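Local coordinates for envelopment polyprotein (Bovine Schmallenberg virus BH80/Germany/2011, PDB 7A56) that acts in virus entry as a class II membrane fusion protein, probably merging the viral envelope with a host membrane, and is in its postfusion conformation here, at residues Asp33-Leu38 against Ser223-Gln227; Phe100-Tyr105 against Glu201-Met206. All coordinates share one frame; numbering follows the deposited sequence.

Interaction 1: Asp33-Leu38 against Ser223-Gln227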
# COMPACT_ATOMS: atom_id res chain seq x y z
N ASP A 33 18.53 7.48 41.37
CA ASP A 33 19.60 7.56 40.39
C ASP A 33 19.07 7.38 38.96
O ASP A 33 19.46 8.12 38.04
CB ASP A 33 20.64 6.49 40.70
CG ASP A 33 21.53 6.87 41.89
OD1 ASP A 33 21.49 8.03 42.36
OD2 ASP A 33 22.24 5.99 42.36
N ILE A 34 18.24 6.35 38.74
CA ILE A 34 17.61 6.18 37.42
C ILE A 34 16.78 7.40 37.03
O ILE A 34 16.86 7.89 35.90
CB ILE A 34 16.75 4.91 37.38
CG1 ILE A 34 17.64 3.69 37.58
CG2 ILE A 34 15.94 4.86 36.05
CD1 ILE A 34 16.92 2.40 38.11
N ALA A 35 15.91 7.87 37.94
CA ALA A 35 15.05 9.00 37.60
C ALA A 35 15.89 10.20 37.22
O ALA A 35 15.58 10.91 36.25
CB ALA A 35 14.12 9.37 38.77
N ASN A 36 16.97 10.44 37.97
CA ASN A 36 17.77 11.62 37.70
C ASN A 36 18.48 11.50 36.36
O ASN A 36 18.59 12.49 35.62
CB ASN A 36 18.76 11.82 38.84
CG ASN A 36 19.81 12.83 38.51
OD1 ASN A 36 19.52 14.02 38.42
ND2 ASN A 36 21.04 12.37 38.30
N ASP A 37 18.99 10.31 36.05
CA ASP A 37 19.63 10.03 34.76
C ASP A 37 18.67 10.28 33.61
O ASP A 37 19.00 10.95 32.61
CB ASP A 37 20.07 8.56 34.81
CG ASP A 37 21.02 8.13 33.70
OD1 ASP A 37 21.37 8.93 32.80
OD2 ASP A 37 21.39 6.93 33.71
N LEU A 38 17.47 9.73 33.73
CA LEU A 38 16.48 9.88 32.65
C LEU A 38 16.08 11.34 32.48
O LEU A 38 16.05 11.86 31.35
CB LEU A 38 15.27 9.00 32.97
CG LEU A 38 15.52 7.47 32.89
CD1 LEU A 38 14.24 6.73 33.21
CD2 LEU A 38 15.96 7.01 31.50
N SER A 223 20.52 7.39 27.74
CA SER A 223 20.92 7.85 29.06
C SER A 223 22.10 6.99 29.48
O SER A 223 22.51 6.07 28.74
CB SER A 223 19.76 7.75 30.07
OG SER A 223 19.38 6.39 30.30
N ASP A 224 22.63 7.24 30.68
CA ASP A 224 23.80 6.46 31.11
C ASP A 224 23.42 5.01 31.38
O ASP A 224 24.13 4.09 30.96
CB ASP A 224 24.43 7.09 32.36
CG ASP A 224 25.00 8.45 32.07
OD1 ASP A 224 25.42 8.68 30.92
OD2 ASP A 224 25.01 9.29 32.97
N ARG A 225 22.30 4.78 32.06
CA ARG A 225 21.89 3.43 32.44
C ARG A 225 20.99 2.73 31.42
O ARG A 225 20.99 1.48 31.33
CB ARG A 225 21.15 3.49 33.78
CG ARG A 225 22.08 3.92 34.94
CD ARG A 225 21.25 4.45 36.10
NE ARG A 225 22.14 4.79 37.19
CZ ARG A 225 22.83 5.92 37.26
NH1 ARG A 225 22.71 6.83 36.32
NH2 ARG A 225 23.66 6.14 38.30
N ILE A 226 20.18 3.49 30.67
CA ILE A 226 19.16 2.87 29.82
C ILE A 226 19.21 3.46 28.42
O ILE A 226 19.22 4.69 28.25
CB ILE A 226 17.75 3.00 30.41
CG1 ILE A 226 17.69 2.42 31.85
CG2 ILE A 226 16.70 2.38 29.41
CD1 ILE A 226 16.38 2.82 32.55
N GLN A 227 19.30 2.59 27.43
CA GLN A 227 19.22 3.05 26.04
C GLN A 227 18.04 2.37 25.36
O GLN A 227 17.76 1.19 25.60
CB GLN A 227 20.54 2.75 25.28
CG GLN A 227 21.76 3.48 25.83
CD GLN A 227 22.45 2.67 26.76
OE1 GLN A 227 22.76 1.50 26.45
NE2 GLN A 227 22.74 3.24 27.95
O HOH W 1 23.31 4.14 40.69

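Interaction 2: Phe100-Tyr105 against Glu201-Met206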
# COMPACT_ATOMS: atom_id res chain seq x y z
N PHE A 100 13.40 -4.21 42.78
CA PHE A 100 12.27 -3.45 42.22
C PHE A 100 12.14 -3.82 40.76
O PHE A 100 12.93 -4.61 40.24
CB PHE A 100 12.41 -1.93 42.42
CG PHE A 100 13.64 -1.33 41.76
CD1 PHE A 100 14.84 -1.29 42.44
CD2 PHE A 100 13.56 -0.77 40.48
CE1 PHE A 100 15.96 -0.76 41.88
CE2 PHE A 100 14.71 -0.25 39.87
CZ PHE A 100 15.91 -0.22 40.59
N SER A 101 11.18 -3.19 40.08
CA SER A 101 10.91 -3.50 38.69
C SER A 101 11.00 -2.24 37.83
O SER A 101 10.75 -1.12 38.30
CB SER A 101 9.53 -4.14 38.54
OG SER A 101 8.55 -3.13 38.65
N ILE A 102 11.48 -2.44 36.60
CA ILE A 102 11.48 -1.44 35.54
C ILE A 102 10.59 -2.00 34.45
O ILE A 102 10.80 -3.13 34.00
CB ILE A 102 12.90 -1.18 35.01
CG1 ILE A 102 13.80 -0.60 36.12
CG2 ILE A 102 12.89 -0.25 33.82
CD1 ILE A 102 15.26 -0.38 35.69
N ILE A 103 9.63 -1.20 33.99
CA ILE A 103 8.71 -1.58 32.92
C ILE A 103 9.05 -0.74 31.70
O ILE A 103 9.24 0.48 31.81
CB ILE A 103 7.26 -1.40 33.39
CG1 ILE A 103 6.92 -2.47 34.45
CG2 ILE A 103 6.22 -1.44 32.22
CD1 ILE A 103 5.66 -2.09 35.28
N ILE A 104 9.21 -1.39 30.54
CA ILE A 104 9.35 -0.68 29.27
C ILE A 104 7.96 -0.60 28.63
O ILE A 104 7.35 -1.63 28.30
CB ILE A 104 10.34 -1.39 28.34
CG1 ILE A 104 11.69 -1.69 29.03
CG2 ILE A 104 10.45 -0.65 26.96
CD1 ILE A 104 12.43 -0.39 29.46
N TYR A 105 7.43 0.62 28.46
CA TYR A 105 5.99 0.78 28.18
C TYR A 105 5.85 1.58 26.89
O TYR A 105 6.34 2.71 26.81
CB TYR A 105 5.32 1.44 29.40
CG TYR A 105 3.97 2.11 29.15
CD1 TYR A 105 3.02 1.53 28.33
CD2 TYR A 105 3.65 3.30 29.77
CE1 TYR A 105 1.76 2.17 28.09
CE2 TYR A 105 2.43 3.94 29.56
CZ TYR A 105 1.50 3.37 28.73
OH TYR A 105 0.33 4.02 28.58
N GLU A 201 5.61 6.98 21.29
CA GLU A 201 6.14 7.43 22.56
C GLU A 201 6.39 6.21 23.42
O GLU A 201 5.53 5.33 23.54
CB GLU A 201 5.17 8.39 23.22
CG GLU A 201 5.65 8.90 24.63
CD GLU A 201 4.52 9.66 25.33
OE1 GLU A 201 3.35 9.23 25.22
OE2 GLU A 201 4.80 10.69 25.95
N VAL A 202 7.55 6.20 24.09
CA VAL A 202 7.92 5.06 24.93
C VAL A 202 8.32 5.58 26.29
O VAL A 202 8.82 6.70 26.42
CB VAL A 202 9.07 4.24 24.32
CG1 VAL A 202 8.67 3.72 22.94
CG2 VAL A 202 10.34 5.05 24.28
N CYS A 203 8.04 4.78 27.34
CA CYS A 203 8.27 5.22 28.71
C CYS A 203 9.07 4.17 29.47
O CYS A 203 8.96 2.98 29.21
CB CYS A 203 6.97 5.45 29.54
SG CYS A 203 5.83 6.66 28.75
N ILE A 204 9.88 4.66 30.40
CA ILE A 204 10.44 3.84 31.48
C ILE A 204 9.50 3.99 32.66
O ILE A 204 9.38 5.07 33.24
CB ILE A 204 11.85 4.29 31.87
CG1 ILE A 204 12.77 4.33 30.65
CG2 ILE A 204 12.50 3.33 32.96
CD1 ILE A 204 12.96 2.97 29.99
N THR A 205 8.87 2.90 33.07
CA THR A 205 7.88 2.98 34.13
C THR A 205 8.45 2.32 35.39
O THR A 205 8.82 1.13 35.39
CB THR A 205 6.58 2.35 33.67
OG1 THR A 205 6.04 3.18 32.62
CG2 THR A 205 5.52 2.23 34.81
N MET A 206 8.61 3.13 36.44
CA MET A 206 9.01 2.65 37.75
C MET A 206 7.85 2.96 38.70
O MET A 206 6.83 3.52 38.29
CB MET A 206 10.34 3.28 38.18
CG MET A 206 11.59 2.69 37.39
SD MET A 206 13.11 3.30 38.20
CE MET A 206 12.85 5.06 37.76
O HOH W 2 7.75 -0.58 37.49

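Interaction 1: Asp33-Leu38 against Ser223-Gln227
Leu-38 and Asp-37, on a turn of helix 23-40, meet the bend at Ser-223 to Arg-225. The CA atoms of Leu-38 and Ser-223 lie 6.1 Å apart and those of Ile-34 and Arg-225 7.1 Å, so one helical turn spans the bend. The bend is closed by Ser-223 N to Ile-226 O at 3.0 Å, and the Ser-223 hydroxyl donates to the same carbonyl.

Asp-37 carries the polar contact. Chi1 of -168° swings its carboxylate away from its own N, so that it reaches two consecutive amides, each through a syn lone pair: OD1 takes Asp-224 N at 3.0 Å, nearly straight at 164°, and OD2 takes Arg-225 N at 2.9 Å. OD2 also forms a salt bridge with Arg-225 NH1 at 2.9 Å. This third donor comes from above the carboxylate plane, 56° out of it, although OD2 lies close to the guanidinium plane. Three N-H groups thus fix the rotation of the buried carboxylate. Asp-33 CB covers one guanidinium face, while a water links Arg-225 NH2 to Asp-33 OD2.

On the side facing strand 197-206, Ile-34 CG2 meets Ile-226 CD1 at 4.1 Å, the two side chains crossing at about a right angle, and Leu-38 CD2 reaches Ser-223 OG. A helix carboxylate here secures a two-residue beta-hairpin turn of near type I geometry, which joins strands 221-222 and 226-231.

Interaction 2: Phe100-Tyr105 against Glu201-Met206
Ile-104 and Ile-204 share one bent conformation: in both, CG1 stands beside the backbone N and chi2 folds CD1 back, at -63° in Ile-104. The side chains consequently lie side by side, with Ile-104 CD1 and Ile-204 CD1 only 3.4 Å apart, closer than two methyl groups normally approach. On the other face, Tyr-105 has CG anti to the backbone N (chi1 160°), which brings ring atom CD2 to 4.0 Å from Cys-203 CB, while Thr-205 OG1 lies at the ring edge. That hydroxyl is hydrogen-bonded to Ser-210. Cys-203 SG makes an oblique sulfur-aromatic contact with the same ring and is tied to Cys-212 by a disulfide.

The backbones are antiparallel, their short axes 160° apart. Ile-103 and Thr-205 form a hydrogen-bonded pair, with both N-to-O distances (Ile-103 N to Thr-205 O and Thr-205 N to Ile-103 O) at 2.8 Å. Tyr-105 and Cys-203 form a second, the shorter bond being Cys-203 N to Tyr-105 O at 2.7 Å. Thr-205 O also accepts from a water that is hydrogen-bonded to Ser-101 OG.

Where the ladder ends, Ile-102 CG2 touches Ile-204 CG2 at 3.7 Å, and the Met-206 chain, extended at chi2, puts SD obliquely beside the Phe-100 ring, a Met-aromatic contact.

The pair sits between strands 86-92 and 209-214. Helix 23-40 and strand 335-343 cover the face of Ile-102, Ile-104 and Ile-204, whereas Pro-54 and Ile-52 pack on Ile-103 and Tyr-105 respectively.

In the fold
From the N terminus the chain first lays down helix 23-40, then passes through strand 98-134, strand 197-206 and the hairpin turn before strand 226-231. Interaction 2 closes a loop of 95 residues, nested within the 184-residue loop closed by interaction 1. The two contacts, with centres about 12 Å apart, share an apolar interior: Ile-34 CG2 reaches Met-206 CE at 3.5 Å, Leu-38 CD1 meets Ile-204 CB at 3.7 Å, and Ile-226 CG2 meets Ile-204 CD1 at 3.8 Å. Interaction 1 thus joins the helix to the sheet containing strands 226-231 and 335-343, while interaction 2 pairs strands of the facing layer, with the helix packed against both.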